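Local coordinates for Acarbose/maltose binding protein GacH (Streptomyces glaucescens, PDB 3K01) that binds acarbose and an acarbose homolog, and probably maltose, as the solute receptor of an ABC transporter, at residues A[321-324]-A[325-329]; A[349-352]-A[353-357]. All blocks are in the same frame, centred on the assembly; numbering follows the deposited sequence. Where two conformers were deposited one is given.

Interaction 1: residues A[321-324]-A[325-329]; sequences SAKV and QQQTT
Residues 321-324 and 325-329 span the N-cap and first turns of helix 322-332, where the amides of Gln325, Gln326, Gln327 and Thr328 each bond to the carbonyl four residues earlier, from Ser321 O to Val324 O. Ser321 opens the helix from the N-cap position: its OG accepts from Val324 N over 3.3 Å in a nearly straight bond, and the same hydroxyl is also hydrogen-bonded to Tyr318 O, at the end of the preceding helix. One turn further on, Val324 O is gripped twice by Thr328, by its backbone N and by OG1 at 2.8 Å. The hydroxyl reaches the oxygen from above the carbonyl plane, 39° out of it, and can do so because chi1 of -60° lays OG1 beside Thr328's own backbone N. With CG beside its own backbone N, the otherwise extended Gln327 runs back along the preceding turn, CG 3.4 Å from Lys323 O. Its OE1 lies 4.1 Å from both Lys323 CG and Val324 CG2. On the next flank Gln326 stretches out beside the helix; a water links its OE1, at 2.8 Å, weakly to Ala322 O, while NE2 bonds to Glu330. Val324 packs on Tyr318 of helix 309-320, and Thr328 on Tyr44 and Leu47 of helix 41-49, so this flank of the helix is buried while Lys323 stands out in an extended chain. Ser321 is a classic serine N-cap and the threonine bond a common intrahelical side-chain bond, here at the tight junction of helices 309-320 and 322-332.

Interaction 2: residues A[349-352]-A[353-357]; sequences DNEM and VKFFK
Met352 and Phe356, one turn apart at the start of helix 351-360, run side by side and point the same way. The methionine can be followed outward, in one of its two conformers. Its CB adjoins the peptide to Val353, and CG, set anti to the backbone N at chi1 -163°, comes to 4.0 Å from Phe356 CD2. The chain then bends at chi2 and again at chi3. This brings SD obliquely to the CD2-CE2 bond of the ring, 3.5 Å from Phe356 CE2; the sulfur stands 4.5 Å from the ring centroid, 62° off the normal, a Met-aromatic contact that is uncertain to the extent that it rests on this one conformer. The terminal CE lies farther from the ring than SD, and the side chain also packs on Pro261. Met352 O lies at the edge of the same ring, in its plane, and accepts the amide of Phe356.

Asn350 caps the helix. Its OD1 accepts from Val353 N at 3.2 Å, in the carbonyl plane and on a lone pair, and more weakly from Met352 N, while ND2 bonds to Ser333. Val353 CG2 touches the same OD1. Glu351 lies alongside Phe355, with CG 3.4 Å from Phe355 CE2 and the carboxylate turned 35° from the ring plane; OE1 forms a salt bridge with Lys268. The aliphatic part of Lys354 curls back toward the preceding turn, bringing CE within 3.3 Å of Asp349 O.

Around this helix start, Met352, Phe355 and Phe356 all pack on Ile264 of helix 264-268, and Phe355 also reaches Leu279 and Val281 of strand 279-283. Asn350 and Val353 face Thr329 of helix 322-332.

Both contacts are helix beginnings with a capping side chain, one on helix 322-332 and the other on helix 351-360, and helix 345-348 lies between them in the chain. They meet directly where Thr329 CG2 comes to 4.0 Å from Val353 CG2. Their chemistry differs. Interaction 1 is mostly polar, built from backbone and hydroxyl bonds, a doubly accepting carbonyl and a water held by one glutamine, with its buried flank against helices 41-49 and 309-320. Interaction 2 depends more on sulfur, aromatic rings and aliphatic chains, turned toward helix 264-268 and strand 279-283. Each is partly buried: Lys323 in interaction 1 and Asp349 and Lys354 in interaction 2 lie at the surface.

Interaction 1: residues A[321-324]-A[325-329]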
loop_
_atom_site.group_PDB
_atom_site.type_symbol
_atom_site.label_atom_id
_atom_site.label_comp_id
_atom_site.label_asym_id
_atom_site.label_seq_id
_atom_site.Cartn_x
_atom_site.Cartn_y
_atom_site.Cartn_z
ATOM N N SER A 321 -2.178 15.582 -11.463
ATOM C CA SER A 321 -3.385 16.408 -11.606
ATOM C C SER A 321 -4.682 15.599 -11.547
ATOM O O SER A 321 -4.693 14.392 -11.864
ATOM C CB SER A 321 -3.340 17.199 -12.926
ATOM O OG SER A 321 -3.508 16.339 -14.047
ATOM N N ALA A 322 -5.771 16.268 -11.185
ATOM C CA ALA A 322 -7.054 15.590 -11.157
ATOM C C ALA A 322 -7.377 14.975 -12.506
ATOM O O ALA A 322 -7.891 13.853 -12.587
ATOM C CB ALA A 322 -8.157 16.543 -10.738
ATOM N N LYS A 323 -7.105 15.699 -13.583
ATOM C CA LYS A 323 -7.432 15.174 -14.896
ATOM C C LYS A 323 -6.713 13.853 -15.179
ATOM O O LYS A 323 -7.337 12.884 -15.632
ATOM C CB LYS A 323 -7.125 16.223 -15.971
ATOM C CG LYS A 323 -7.518 15.784 -17.370
ATOM C CD LYS A 323 -7.079 16.843 -18.396
ATOM C CE LYS A 323 -7.364 16.391 -19.819
ATOM N NZ LYS A 323 -6.983 17.459 -20.793
ATOM N N VAL A 324 -5.413 13.815 -14.920
ATOM C CA VAL A 324 -4.647 12.584 -15.138
ATOM C C VAL A 324 -5.055 11.451 -14.174
ATOM O O VAL A 324 -5.177 10.310 -14.604
ATOM C CB VAL A 324 -3.137 12.839 -15.132
ATOM C CG1 VAL A 324 -2.346 11.535 -15.192
ATOM C CG2 VAL A 324 -2.757 13.740 -16.331
ATOM N N GLN A 325 -5.325 11.771 -12.914
ATOM C CA GLN A 325 -5.778 10.759 -11.958
ATOM C C GLN A 325 -7.102 10.159 -12.387
ATOM O O GLN A 325 -7.299 8.928 -12.280
ATOM C CB GLN A 325 -5.871 11.360 -10.554
ATOM C CG GLN A 325 -4.489 11.731 -9.993
ATOM C CD GLN A 325 -4.417 11.732 -8.487
ATOM O OE1 GLN A 325 -3.422 12.213 -7.907
ATOM N NE2 GLN A 325 -5.403 11.188 -7.840
ATOM N N GLN A 326 -7.999 10.991 -12.912
ATOM C CA GLN A 326 -9.281 10.492 -13.414
ATOM C C GLN A 326 -9.095 9.562 -14.585
ATOM O O GLN A 326 -9.666 8.487 -14.620
ATOM C CB GLN A 326 -10.170 11.657 -13.819
ATOM C CG GLN A 326 -11.491 11.204 -14.443
ATOM C CD GLN A 326 -12.310 12.371 -14.923
ATOM O OE1 GLN A 326 -12.202 13.482 -14.397
ATOM N NE2 GLN A 326 -13.144 12.123 -15.921
ATOM N N GLN A 327 -8.297 9.967 -15.562
ATOM C CA GLN A 327 -8.034 9.085 -16.706
ATOM C C GLN A 327 -7.411 7.756 -16.271
ATOM O O GLN A 327 -7.722 6.706 -16.832
ATOM C CB GLN A 327 -7.117 9.776 -17.690
ATOM C CG GLN A 327 -7.709 10.991 -18.373
ATOM C CD GLN A 327 -6.689 11.686 -19.230
ATOM O OE1 GLN A 327 -5.754 12.327 -18.725
ATOM N NE2 GLN A 327 -6.842 11.554 -20.539
ATOM N N THR A 328 -6.530 7.797 -15.267
ATOM C CA THR A 328 -5.878 6.599 -14.777
ATOM C C THR A 328 -6.926 5.638 -14.209
ATOM O O THR A 328 -6.879 4.435 -14.493
ATOM C CB THR A 328 -4.853 6.963 -13.721
ATOM O OG1 THR A 328 -3.865 7.854 -14.298
ATOM C CG2 THR A 328 -4.164 5.744 -13.227
ATOM N N THR A 329 -7.859 6.137 -13.409
ATOM C CA THR A 329 -8.908 5.252 -12.898
ATOM C C THR A 329 -9.770 4.695 -14.032
ATOM O O THR A 329 -10.064 3.490 -14.052
ATOM C CB THR A 329 -9.774 5.958 -11.853
ATOM O OG1 THR A 329 -8.924 6.399 -10.776
ATOM C CG2 THR A 329 -10.867 5.027 -11.320
HETATM O O HOH W 1 -10.788 14.887 -12.463
#

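Interaction 2: residues A[349-352]-A[353-357]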
loop_
_atom_site.group_PDB
_atom_site.type_symbol
_atom_site.label_atom_id
_atom_site.label_comp_id
_atom_site.label_asym_id
_atom_site.label_seq_id
_atom_site.Cartn_x
_atom_site.Cartn_y
_atom_site.Cartn_z
ATOM N N ASP A 349 -18.286 5.131 -9.720
ATOM C CA ASP A 349 -18.864 3.837 -10.079
ATOM C C ASP A 349 -17.867 2.822 -10.624
ATOM O O ASP A 349 -18.248 1.766 -11.104
ATOM C CB ASP A 349 -20.104 3.986 -10.976
ATOM C CG ASP A 349 -19.772 4.475 -12.350
ATOM O OD1 ASP A 349 -18.589 4.550 -12.726
ATOM O OD2 ASP A 349 -20.748 4.806 -13.090
ATOM N N ASN A 350 -16.579 3.142 -10.540
ATOM C CA ASN A 350 -15.546 2.199 -10.964
ATOM C C ASN A 350 -15.536 0.976 -10.039
ATOM O O ASN A 350 -15.629 1.122 -8.825
ATOM C CB ASN A 350 -14.184 2.916 -10.998
ATOM C CG ASN A 350 -13.048 1.986 -11.302
ATOM O OD1 ASN A 350 -12.520 1.323 -10.385
ATOM N ND2 ASN A 350 -12.678 1.878 -12.564
ATOM N N GLU A 351 -15.400 -0.219 -10.609
ATOM C CA GLU A 351 -15.460 -1.450 -9.792
ATOM C C GLU A 351 -14.461 -1.435 -8.612
ATOM O O GLU A 351 -14.794 -1.794 -7.479
ATOM C CB GLU A 351 -15.228 -2.704 -10.662
ATOM C CG GLU A 351 -15.309 -4.002 -9.807
ATOM C CD GLU A 351 -15.212 -5.342 -10.549
ATOM O OE1 GLU A 351 -14.127 -5.675 -11.042
ATOM O OE2 GLU A 351 -16.227 -6.093 -10.561
ATOM N N MET A 352 -13.243 -1.007 -8.889
ATOM C CA MET A 352 -12.216 -1.027 -7.848
ATOM C C MET A 352 -12.437 0.047 -6.782
ATOM O O MET A 352 -12.197 -0.179 -5.593
ATOM C CB MET A 352 -10.846 -0.896 -8.489
ATOM C CG MET A 352 -9.735 -1.303 -7.570
ATOM S SD MET A 352 -9.683 -3.104 -7.318
ATOM C CE MET A 352 -8.880 -3.700 -8.805
ATOM N N VAL A 353 -12.924 1.220 -7.201
ATOM C CA VAL A 353 -13.250 2.279 -6.269
ATOM C C VAL A 353 -14.393 1.813 -5.358
ATOM O O VAL A 353 -14.371 2.012 -4.145
ATOM C CB VAL A 353 -13.636 3.542 -7.041
ATOM C CG1 VAL A 353 -14.226 4.555 -6.112
ATOM C CG2 VAL A 353 -12.418 4.098 -7.743
ATOM N N LYS A 354 -15.376 1.146 -5.953
ATOM C CA LYS A 354 -16.495 0.639 -5.160
ATOM C C LYS A 354 -16.031 -0.396 -4.141
ATOM O O LYS A 354 -16.484 -0.402 -2.994
ATOM C CB LYS A 354 -17.577 0.040 -6.056
ATOM C CG LYS A 354 -18.294 1.094 -6.866
ATOM C CD LYS A 354 -19.391 0.507 -7.775
ATOM C CE LYS A 354 -18.843 -0.472 -8.822
ATOM N NZ LYS A 354 -19.985 -0.965 -9.694
ATOM N N PHE A 355 -15.140 -1.293 -4.564
ATOM C CA PHE A 355 -14.617 -2.298 -3.638
ATOM C C PHE A 355 -13.764 -1.703 -2.533
ATOM O O PHE A 355 -13.876 -2.154 -1.387
ATOM C CB PHE A 355 -13.756 -3.336 -4.349
ATOM C CG PHE A 355 -14.504 -4.424 -5.082
ATOM C CD1 PHE A 355 -15.567 -5.096 -4.483
ATOM C CD2 PHE A 355 -14.066 -4.845 -6.332
ATOM C CE1 PHE A 355 -16.209 -6.146 -5.148
ATOM C CE2 PHE A 355 -14.730 -5.902 -7.012
ATOM C CZ PHE A 355 -15.775 -6.538 -6.397
ATOM N N PHE A 356 -12.909 -0.721 -2.854
ATOM C CA PHE A 356 -11.806 -0.331 -1.959
ATOM C C PHE A 356 -11.852 0.987 -1.267
ATOM O O PHE A 356 -11.071 1.210 -0.353
ATOM C CB PHE A 356 -10.445 -0.449 -2.657
ATOM C CG PHE A 356 -9.972 -1.859 -2.736
ATOM C CD1 PHE A 356 -9.219 -2.436 -1.720
ATOM C CD2 PHE A 356 -10.362 -2.638 -3.801
ATOM C CE1 PHE A 356 -8.848 -3.800 -1.815
ATOM C CE2 PHE A 356 -9.980 -3.964 -3.888
ATOM C CZ PHE A 356 -9.230 -4.524 -2.884
ATOM N N LYS A 357 -12.718 1.905 -1.682
ATOM C CA LYS A 357 -12.654 3.200 -1.031
ATOM C C LYS A 357 -12.895 3.152 0.491
ATOM O O LYS A 357 -12.152 3.800 1.236
ATOM C CB LYS A 357 -13.486 4.258 -1.747
ATOM C CG LYS A 357 -13.274 5.700 -1.204
ATOM C CD LYS A 357 -11.787 6.086 -1.040
ATOM C CE LYS A 357 -11.553 7.590 -0.952
ATOM N NZ LYS A 357 -12.315 8.251 0.092
#